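Local coordinates for protein DR2417 (Deinococcus radiodurans, PDB 4XWW) that probably degrades and matures RNA as a 5'-3' exonuclease, and possibly an endonuclease, of the metallo-beta-lactamase superfamily, working as a homodimer, at residues L242-S247 against I341-P346; R237-L242 against R336-I341. One frame throughout, in Å; residues are numbered along the deposited sequence.

How the contacts relate
Both contacts lie on one pair of neighbouring parallel strands, 240-243 and 339-342, in the five-stranded parallel sheet of the beta-CASP domain, and they share Leu-242 and Ile-341. Contact 2 is the N-terminal half of the pair, where the strands begin behind an arginine-aspartate salt bridge; contact 1 is the C-terminal half, where the loop after strand 240-243 meets the bound RNA. Their centres are about 14 Å apart. Phe-245 of contact 1 packs on an RNA sugar, and its side chain is about 10 Å from a zinc ion and about 4 Å from the side chain of His-377, a predicted substrate-binding residue. In contact 2 the nearest atom is about 10 Å from the nucleic acid.

Contact 1 (L242-S247 against I341-P346); sequences LTTFAS and ILSSNP. With nucleotides of chain C.
At the C-terminal ends of two inner strands of the parallel beta-CASP sheet, where the loop after strand 240-243 meets RNA, Thr-243 is held between Ile-341 and Ser-343. Its N donates to Ile-341 O (3.0 Å, 165° at the hydrogen), and its O takes the N-H of Ser-343 at 2.8 Å. Just beyond, Thr-244 adds a side-chain bond: with OG1 anti to its N (chi1 -170°), the hydroxyl donates to Ser-343 O at 2.9 Å, in the carbonyl plane. Ser-343 is the centre of an inverse gamma turn, and its own OG turns to Val-376 O and Arg-251. On one face Leu-242 CD1 packs on Ile-341 CG2 at 4.0 Å; on the other Thr-243 CG2 presses on Leu-342 CD2 at 3.5 Å, while Thr-243 OG1 bonds to Cys-310 O. Phe-245 packs on an RNA sugar and on Ser-313. Next along, Ala-246 N donates to OP2 of U5 of chain C at 3.0 Å, so a backbone amide just past the strand grips an RNA phosphate. Helix 222-234 lies against Leu-242, Ile-341 and Ser-343, helix 249-261 touches Leu-242 and Thr-244, and strand 306-310 pairs with strand 240-243 as its other neighbour.

Contact 2 (R237-L242 against R336-I341); sequences RGRVFL and RGDTVI
Arg-239 and Asp-338 both place CG anti to their carbonyl carbon (chi1 -62° and -70°), which lays the two side chains alongside each other, and a bend at chi3 of the arginine brings the NE/NH2 edge of its guanidinium to the carboxylate. The grip is side-on: NE of Arg-239 donates to OD1 of Asp-338 at 3.0 Å and NH2 to OD2 at 2.8 Å. Both donors come to the syn sides but out of the carboxylate plane, NE the more so, while the oxygens lie near the guanidinium plane; the two planes are 36° apart. Each end has further partners, Ala-333 O for the arginine NH2 and Arg-335 N for the aspartate OD2, while water 2 bridges Asp-338 OD1 to Arg-239 N. Phe-241 sets CZ over the centre of the guanidinium, 3.7 Å above its plane, and CE1 of the same ring comes within 3.7 Å of Asp-338 CG. The salt bridge stands just ahead of a parallel ladder in the beta-CASP sheet: Thr-339 N donates to Arg-239 O, Phe-241 N to Thr-339 O at 2.8 Å, and Ile-341 N to Phe-241 O at 2.7 Å. Val-240 CG1 meets Ile-341 CD1 at 3.9 Å on one face; on the other Phe-241 CB rests on Val-340 CG2, and the phenylalanine ring stacks with Phe-308 of the next strand. Where the strands start, water 1 donates to Arg-239 O and Gly-337 O and accepts from Thr-339 OG1, bridging the two chains.

Contact 1 (L242-S247 against I341-P346)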
ATOM      1  N   LEU A 242     -10.762  -7.654 -20.090  1.00 20.18           N
ATOM      2  CA  LEU A 242      -9.351  -7.421 -19.866  1.00 18.42           C
ATOM      3  C   LEU A 242      -9.133  -5.947 -19.529  1.00 18.72           C
ATOM      4  O   LEU A 242      -9.757  -5.090 -20.131  1.00 22.66           O
ATOM      5  CB  LEU A 242      -8.537  -7.821 -21.111  1.00 17.42           C
ATOM      6  CG  LEU A 242      -7.023  -7.643 -21.033  1.00 19.22           C
ATOM      7  CD1 LEU A 242      -6.341  -8.708 -21.901  1.00 22.17           C
ATOM      8  CD2 LEU A 242      -6.594  -6.229 -21.495  1.00 17.58           C
ATOM      9  N   THR A 243      -8.263  -5.673 -18.561  1.00 20.77           N
ATOM     10  CA  THR A 243      -7.880  -4.296 -18.237  1.00 16.21           C
ATOM     11  C   THR A 243      -6.390  -4.141 -18.337  1.00 16.15           C
ATOM     12  O   THR A 243      -5.627  -5.072 -18.086  1.00 17.59           O
ATOM     13  CB  THR A 243      -8.355  -3.878 -16.816  1.00 21.41           C
ATOM     14  OG1 THR A 243      -8.088  -2.486 -16.603  1.00 25.79           O
ATOM     15  CG2 THR A 243      -7.634  -4.690 -15.728  1.00 20.79           C
ATOM     16  N   THR A 244      -5.969  -2.953 -18.778  1.00 17.84           N
ATOM     17  CA  THR A 244      -4.575  -2.596 -18.859  1.00 16.87           C
ATOM     18  C   THR A 244      -4.582  -1.061 -18.834  1.00 15.34           C
ATOM     19  O   THR A 244      -5.655  -0.466 -18.738  1.00 19.28           O
ATOM     20  CB  THR A 244      -3.931  -3.174 -20.136  1.00 22.72           C
ATOM     21  OG1 THR A 244      -2.515  -3.017 -20.098  1.00 22.63           O
ATOM     22  CG2 THR A 244      -4.515  -2.504 -21.370  1.00 18.20           C
ATOM     23  N   PHE A 245      -3.424  -0.407 -18.890  1.00 19.13           N
ATOM     24  CA  PHE A 245      -3.419   1.056 -19.007  1.00 20.88           C
ATOM     25  C   PHE A 245      -4.063   1.449 -20.332  1.00 18.43           C
ATOM     26  O   PHE A 245      -3.766   0.832 -21.343  1.00 21.69           O
ATOM     27  CB  PHE A 245      -1.985   1.616 -18.937  1.00 22.20           C
ATOM     28  CG  PHE A 245      -1.149   1.022 -17.837  1.00 39.37           C
ATOM     29  CD1 PHE A 245      -1.494   1.206 -16.513  1.00 50.13           C
ATOM     30  CD2 PHE A 245      -0.011   0.284 -18.133  1.00 57.94           C
ATOM     31  CE1 PHE A 245      -0.724   0.659 -15.499  1.00 51.90           C
ATOM     32  CE2 PHE A 245       0.767  -0.265 -17.124  1.00 56.89           C
ATOM     33  CZ  PHE A 245       0.409  -0.077 -15.808  1.00 53.16           C
ATOM     34  N   ALA A 246      -4.921   2.473 -20.364  1.00 19.70           N
ATOM     35  CA  ALA A 246      -5.575   2.855 -21.629  1.00 21.55           C
ATOM     36  C   ALA A 246      -4.569   3.326 -22.680  1.00 16.28           C
ATOM     37  O   ALA A 246      -4.834   3.269 -23.872  1.00 21.98           O
ATOM     38  CB  ALA A 246      -6.621   3.940 -21.400  1.00 32.46           C
ATOM     39  N   SER A 247      -3.407   3.758 -22.217  1.00 21.41           N
ATOM     40  CA  SER A 247      -2.370   4.247 -23.115  1.00 21.05           C
ATOM     41  C   SER A 247      -1.400   3.164 -23.598  1.00 18.77           C
ATOM     42  O   SER A 247      -0.441   3.463 -24.321  1.00 19.52           O
ATOM     43  CB  SER A 247      -1.585   5.363 -22.433  1.00 20.60           C
ATOM     44  OG  SER A 247      -0.776   4.866 -21.383  1.00 21.07           O
ATOM     45  N   ILE A 341      -9.053 -10.595 -16.969  1.00 15.52           N
ATOM     46  CA  ILE A 341      -7.599 -10.578 -17.051  1.00 14.70           C
ATOM     47  C   ILE A 341      -7.076  -9.206 -16.643  1.00 16.80           C
ATOM     48  O   ILE A 341      -7.450  -8.187 -17.239  1.00 19.24           O
ATOM     49  CB  ILE A 341      -7.100 -10.892 -18.477  1.00 17.56           C
ATOM     50  CG1 ILE A 341      -7.578 -12.267 -18.963  1.00 20.78           C
ATOM     51  CG2 ILE A 341      -5.569 -10.767 -18.570  1.00 18.28           C
ATOM     52  CD1 ILE A 341      -7.420 -12.450 -20.495  1.00 18.10           C
ATOM     53  N   LEU A 342      -6.196  -9.187 -15.647  1.00 17.08           N
ATOM     54  CA  LEU A 342      -5.491  -7.964 -15.265  1.00 14.21           C
ATOM     55  C   LEU A 342      -4.143  -7.937 -15.973  1.00 17.71           C
ATOM     56  O   LEU A 342      -3.185  -8.551 -15.513  1.00 20.70           O
ATOM     57  CB  LEU A 342      -5.303  -7.886 -13.738  1.00 16.50           C
ATOM     58  CG  LEU A 342      -6.562  -8.145 -12.910  1.00 24.56           C
ATOM     59  CD1 LEU A 342      -6.315  -7.942 -11.389  1.00 27.40           C
ATOM     60  CD2 LEU A 342      -7.702  -7.297 -13.371  1.00 23.88           C
ATOM     61  N   SER A 343      -4.092  -7.264 -17.123  1.00 13.76           N
ATOM     62  CA  SER A 343      -2.869  -7.168 -17.919  1.00 14.51           C
ATOM     63  C   SER A 343      -2.063  -5.974 -17.418  1.00 16.92           C
ATOM     64  O   SER A 343      -1.909  -4.977 -18.119  1.00 19.89           O
ATOM     65  CB  SER A 343      -3.206  -7.037 -19.410  1.00 15.83           C
ATOM     66  OG  SER A 343      -2.053  -7.162 -20.235  1.00 16.57           O
ATOM     67  N   SER A 344      -1.549  -6.102 -16.199  0.59 17.98           N
ATOM     68  CA  SER A 344      -0.920  -5.010 -15.458  0.59 17.19           C
ATOM     69  C   SER A 344      -0.420  -5.554 -14.124  0.59 18.64           C
ATOM     70  O   SER A 344      -0.788  -6.648 -13.721  0.59 18.49           O
ATOM     71  CB  SER A 344      -1.894  -3.860 -15.203  0.59 22.87           C
ATOM     72  OG  SER A 344      -3.023  -4.329 -14.500  0.59 34.53           O
ATOM     73  N   ASN A 345       0.421  -4.770 -13.463  1.00 17.64           N
ATOM     74  CA  ASN A 345       0.877  -5.041 -12.120  1.00 19.72           C
ATOM     75  C   ASN A 345       0.502  -3.826 -11.310  1.00 21.40           C
ATOM     76  O   ASN A 345       0.572  -2.710 -11.815  1.00 18.22           O
ATOM     77  CB  ASN A 345       2.389  -5.251 -12.062  1.00 27.55           C
ATOM     78  CG  ASN A 345       2.802  -6.667 -12.350  1.00 37.37           C
ATOM     79  OD1 ASN A 345       2.162  -7.624 -11.911  1.00 35.66           O
ATOM     80  ND2 ASN A 345       3.912  -6.811 -13.068  1.00 41.09           N
ATOM     81  N   PRO A 346       0.143  -4.016 -10.039  1.00 19.82           N
ATOM     82  CA  PRO A 346      -0.133  -2.831  -9.217  1.00 20.32           C
ATOM     83  C   PRO A 346       1.090  -1.941  -9.025  1.00 18.93           C
ATOM     84  O   PRO A 346       2.170  -2.409  -8.679  1.00 19.84           O
ATOM     85  CB  PRO A 346      -0.548  -3.414  -7.858  1.00 23.94           C
ATOM     86  CG  PRO A 346      -0.834  -4.858  -8.107  1.00 24.67           C
ATOM     87  CD  PRO A 346      -0.004  -5.274  -9.284  1.00 20.15           C
TER
ATOM     88  P     U C   5      -5.872   4.961 -17.169  1.00 39.71           P
ATOM     89  OP1   U C   5      -5.250   4.057 -16.176  1.00 60.38           O
ATOM     90  OP2   U C   5      -6.271   4.432 -18.489  1.00 52.98           O
ATOM     91  O5'   U C   5      -7.155   5.623 -16.503  1.00 48.16           O
ATOM     92  C5'   U C   5      -8.267   4.798 -16.128  1.00 42.40           C
ATOM     93  C4'   U C   5      -8.993   5.382 -14.942  1.00 30.74           C
ATOM     94  O4'   U C   5      -8.177   6.393 -14.292  1.00 32.63           O
ATOM     95  C3'   U C   5     -10.279   6.124 -15.260  1.00 35.97           C
ATOM     96  O3'   U C   5     -11.362   5.242 -15.516  1.00 29.43           O
ATOM     97  C2'   U C   5     -10.458   6.959 -14.001  1.00 34.63           C
ATOM     98  O2'   U C   5     -10.933   6.209 -12.906  1.00 34.51           O
ATOM     99  C1'   U C   5      -9.017   7.398 -13.743  1.00 38.22           C
ATOM    100  N1    U C   5      -8.704   8.681 -14.389  1.00 41.43           N
ATOM    101  C2    U C   5      -9.074   9.833 -13.724  1.00 54.70           C
ATOM    102  O2    U C   5      -9.618   9.820 -12.634  1.00 57.84           O
ATOM    103  N3    U C   5      -8.771  10.998 -14.379  1.00 57.01           N
ATOM    104  C4    U C   5      -8.162  11.134 -15.607  1.00 55.96           C
ATOM    105  O4    U C   5      -7.958  12.260 -16.063  1.00 62.35           O
ATOM    106  C5    U C   5      -7.819   9.896 -16.238  1.00 44.84           C
ATOM    107  C6    U C   5      -8.101   8.740 -15.625  1.00 46.60           C
ATOM    108  P     U C   4      -0.673   7.253 -18.659  1.00 32.63           P
ATOM    109  OP1   U C   4      -0.882   6.489 -19.908  1.00 51.59           O
ATOM    110  OP2   U C   4       0.325   8.346 -18.621  1.00 40.02           O
ATOM    111  O5'   U C   4      -2.104   7.808 -18.238  1.00 60.35           O
ATOM    112  C5'   U C   4      -2.362   8.284 -16.909  1.00 58.56           C
ATOM    113  C4'   U C   4      -3.084   7.231 -16.104  1.00 45.63           C
ATOM    114  O4'   U C   4      -2.938   7.546 -14.692  1.00 55.98           O
ATOM    115  C3'   U C   4      -4.588   7.117 -16.349  1.00 57.15           C
ATOM    116  O3'   U C   4      -4.884   6.199 -17.402  1.00 73.05           O
ATOM    117  C2'   U C   4      -5.113   6.751 -14.966  1.00 55.73           C
ATOM    118  O2'   U C   4      -4.895   5.406 -14.598  1.00 59.19           O
ATOM    119  C1'   U C   4      -4.214   7.611 -14.086  1.00 58.03           C
ATOM    120  N1    U C   4      -4.624   9.021 -14.036  1.00 51.35           N
ATOM    121  C2    U C   4      -5.305   9.451 -12.915  1.00 56.80           C
ATOM    122  O2    U C   4      -5.572   8.717 -11.980  1.00 58.71           O
ATOM    123  N3    U C   4      -5.660  10.777 -12.931  1.00 61.06           N
ATOM    124  C4    U C   4      -5.413  11.696 -13.927  1.00 58.03           C
ATOM    125  O4    U C   4      -5.800  12.857 -13.790  1.00 63.48           O
ATOM    126  C5    U C   4      -4.704  11.173 -15.054  1.00 50.20           C
ATOM    127  C6    U C   4      -4.343   9.885 -15.069  1.00 52.94           C
TER

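Contact 2 (R237-L242 against R336-I341)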
ATOM      1  N   ARG A 237     -13.852 -20.118 -22.163  1.00 27.46           N
ATOM      2  CA  ARG A 237     -15.109 -20.711 -22.590  1.00 29.29           C
ATOM      3  C   ARG A 237     -16.187 -19.656 -22.797  1.00 27.30           C
ATOM      4  O   ARG A 237     -17.100 -19.839 -23.612  1.00 29.17           O
ATOM      5  CB  ARG A 237     -15.571 -21.743 -21.547  1.00 30.14           C
ATOM      6  CG  ARG A 237     -16.790 -22.559 -21.921  1.00 45.92           C
ATOM      7  CD  ARG A 237     -17.178 -23.477 -20.762  1.00 47.68           C
ATOM      8  NE  ARG A 237     -18.433 -24.180 -21.004  1.00 53.10           N
ATOM      9  CZ  ARG A 237     -18.567 -25.502 -20.979  1.00 53.70           C
ATOM     10  NH1 ARG A 237     -17.517 -26.271 -20.721  1.00 62.43           N
ATOM     11  NH2 ARG A 237     -19.752 -26.056 -21.204  1.00 35.30           N
ATOM     12  N   GLY A 238     -16.080 -18.551 -22.060  1.00 25.33           N
ATOM     13  CA  GLY A 238     -17.139 -17.557 -22.066  1.00 28.11           C
ATOM     14  C   GLY A 238     -16.636 -16.165 -22.424  1.00 29.00           C
ATOM     15  O   GLY A 238     -15.688 -16.007 -23.192  1.00 23.56           O
ATOM     16  N   ARG A 239     -17.275 -15.148 -21.857  1.00 27.22           N
ATOM     17  CA  ARG A 239     -16.864 -13.763 -22.080  1.00 30.84           C
ATOM     18  C   ARG A 239     -15.474 -13.493 -21.487  1.00 28.77           C
ATOM     19  O   ARG A 239     -15.082 -14.097 -20.485  1.00 23.14           O
ATOM     20  CB  ARG A 239     -17.886 -12.795 -21.468  1.00 23.68           C
ATOM     21  CG  ARG A 239     -19.264 -12.866 -22.055  1.00 25.21           C
ATOM     22  CD  ARG A 239     -20.114 -11.684 -21.591  1.00 27.22           C
ATOM     23  NE  ARG A 239     -20.255 -11.692 -20.136  1.00 27.83           N
ATOM     24  CZ  ARG A 239     -21.073 -10.901 -19.450  1.00 28.44           C
ATOM     25  NH1 ARG A 239     -21.850 -10.037 -20.083  1.00 27.07           N
ATOM     26  NH2 ARG A 239     -21.119 -10.980 -18.126  1.00 25.67           N
ATOM     27  N   VAL A 240     -14.735 -12.576 -22.095  1.00 21.19           N
ATOM     28  CA  VAL A 240     -13.445 -12.136 -21.568  1.00 19.94           C
ATOM     29  C   VAL A 240     -13.498 -10.634 -21.337  1.00 20.97           C
ATOM     30  O   VAL A 240     -13.906  -9.866 -22.225  1.00 23.53           O
ATOM     31  CB  VAL A 240     -12.264 -12.477 -22.518  1.00 22.08           C
ATOM     32  CG1 VAL A 240     -10.929 -11.924 -21.992  1.00 20.59           C
ATOM     33  CG2 VAL A 240     -12.182 -13.969 -22.782  1.00 21.84           C
ATOM     34  N   PHE A 241     -13.085 -10.231 -20.141  1.00 19.08           N
ATOM     35  CA  PHE A 241     -12.842  -8.840 -19.797  1.00 18.80           C
ATOM     36  C   PHE A 241     -11.368  -8.689 -19.525  1.00 19.37           C
ATOM     37  O   PHE A 241     -10.768  -9.499 -18.815  1.00 22.59           O
ATOM     38  CB  PHE A 241     -13.649  -8.404 -18.568  1.00 20.35           C
ATOM     39  CG  PHE A 241     -15.141  -8.570 -18.707  1.00 22.84           C
ATOM     40  CD1 PHE A 241     -15.725  -9.829 -18.649  1.00 20.76           C
ATOM     41  CD2 PHE A 241     -15.965  -7.468 -18.863  1.00 22.20           C
ATOM     42  CE1 PHE A 241     -17.109  -9.982 -18.775  1.00 23.61           C
ATOM     43  CE2 PHE A 241     -17.339  -7.607 -18.973  1.00 22.41           C
ATOM     44  CZ  PHE A 241     -17.913  -8.866 -18.940  1.00 24.90           C
ATOM     45  N   LEU A 242     -10.762  -7.654 -20.090  1.00 20.18           N
ATOM     46  CA  LEU A 242      -9.351  -7.421 -19.866  1.00 18.42           C
ATOM     47  C   LEU A 242      -9.133  -5.947 -19.529  1.00 18.72           C
ATOM     48  O   LEU A 242      -9.757  -5.090 -20.131  1.00 22.66           O
ATOM     49  CB  LEU A 242      -8.537  -7.821 -21.111  1.00 17.42           C
ATOM     50  CG  LEU A 242      -7.023  -7.643 -21.033  1.00 19.22           C
ATOM     51  CD1 LEU A 242      -6.341  -8.708 -21.901  1.00 22.17           C
ATOM     52  CD2 LEU A 242      -6.594  -6.229 -21.495  1.00 17.58           C
ATOM     53  N   ARG A 336     -20.444 -16.040 -13.016  1.00 26.70           N
ATOM     54  CA  ARG A 336     -19.620 -17.244 -13.098  1.00 30.07           C
ATOM     55  C   ARG A 336     -19.480 -17.683 -14.540  1.00 25.17           C
ATOM     56  O   ARG A 336     -20.478 -17.805 -15.235  1.00 26.99           O
ATOM     57  CB  ARG A 336     -20.225 -18.387 -12.296  1.00 32.63           C
ATOM     58  CG  ARG A 336     -19.701 -18.512 -10.908  1.00 42.16           C
ATOM     59  CD  ARG A 336     -20.446 -19.562 -10.093  1.00 38.63           C
ATOM     60  NE  ARG A 336     -20.797 -18.983  -8.804  1.00 29.82           N
ATOM     61  CZ  ARG A 336     -19.920 -18.788  -7.830  1.00 32.98           C
ATOM     62  NH1 ARG A 336     -18.659 -19.155  -7.997  1.00 27.21           N
ATOM     63  NH2 ARG A 336     -20.309 -18.246  -6.684  1.00 46.67           N
ATOM     64  N   GLY A 337     -18.251 -17.940 -14.976  1.00 26.68           N
ATOM     65  CA  GLY A 337     -18.002 -18.303 -16.355  1.00 27.62           C
ATOM     66  C   GLY A 337     -17.227 -17.222 -17.087  1.00 26.70           C
ATOM     67  O   GLY A 337     -16.473 -17.518 -18.009  1.00 28.71           O
ATOM     68  N   ASP A 338     -17.425 -15.969 -16.687  1.00 25.00           N
ATOM     69  CA  ASP A 338     -16.598 -14.867 -17.194  1.00 21.92           C
ATOM     70  C   ASP A 338     -15.135 -15.038 -16.813  1.00 22.54           C
ATOM     71  O   ASP A 338     -14.811 -15.582 -15.752  1.00 28.96           O
ATOM     72  CB  ASP A 338     -17.082 -13.505 -16.659  1.00 25.87           C
ATOM     73  CG  ASP A 338     -18.426 -13.072 -17.249  1.00 24.13           C
ATOM     74  OD1 ASP A 338     -18.786 -13.562 -18.336  1.00 23.49           O
ATOM     75  OD2 ASP A 338     -19.147 -12.267 -16.615  1.00 23.29           O
ATOM     76  N   THR A 339     -14.254 -14.536 -17.674  1.00 22.16           N
ATOM     77  CA  THR A 339     -12.833 -14.444 -17.371  1.00 20.99           C
ATOM     78  C   THR A 339     -12.426 -12.981 -17.288  1.00 18.58           C
ATOM     79  O   THR A 339     -12.713 -12.203 -18.202  1.00 23.18           O
ATOM     80  CB  THR A 339     -11.983 -15.179 -18.435  1.00 18.52           C
ATOM     81  OG1 THR A 339     -12.399 -16.554 -18.492  1.00 26.03           O
ATOM     82  CG2 THR A 339     -10.505 -15.127 -18.083  1.00 20.76           C
ATOM     83  N   VAL A 340     -11.759 -12.607 -16.199  1.00 17.18           N
ATOM     84  CA  VAL A 340     -11.206 -11.255 -16.093  1.00 17.15           C
ATOM     85  C   VAL A 340      -9.691 -11.320 -16.051  1.00 16.89           C
ATOM     86  O   VAL A 340      -9.102 -12.038 -15.235  1.00 18.82           O
ATOM     87  CB  VAL A 340     -11.730 -10.508 -14.867  1.00 16.92           C
ATOM     88  CG1 VAL A 340     -10.956  -9.163 -14.688  1.00 22.15           C
ATOM     89  CG2 VAL A 340     -13.208 -10.266 -15.035  1.00 23.51           C
ATOM     90  N   ILE A 341      -9.053 -10.595 -16.969  1.00 15.52           N
ATOM     91  CA  ILE A 341      -7.599 -10.578 -17.051  1.00 14.70           C
ATOM     92  C   ILE A 341      -7.076  -9.206 -16.643  1.00 16.80           C
ATOM     93  O   ILE A 341      -7.450  -8.187 -17.239  1.00 19.24           O
ATOM     94  CB  ILE A 341      -7.100 -10.892 -18.477  1.00 17.56           C
ATOM     95  CG1 ILE A 341      -7.578 -12.267 -18.963  1.00 20.78           C
ATOM     96  CG2 ILE A 341      -5.569 -10.767 -18.570  1.00 18.28           C
ATOM     97  CD1 ILE A 341      -7.420 -12.450 -20.495  1.00 18.10           C
TER
HETATM   98  O   HOH W   1     -14.730 -16.870 -19.933  1.00 23.55           O
HETATM   99  O   HOH W   2     -19.186 -15.780 -19.810  1.00 23.51           O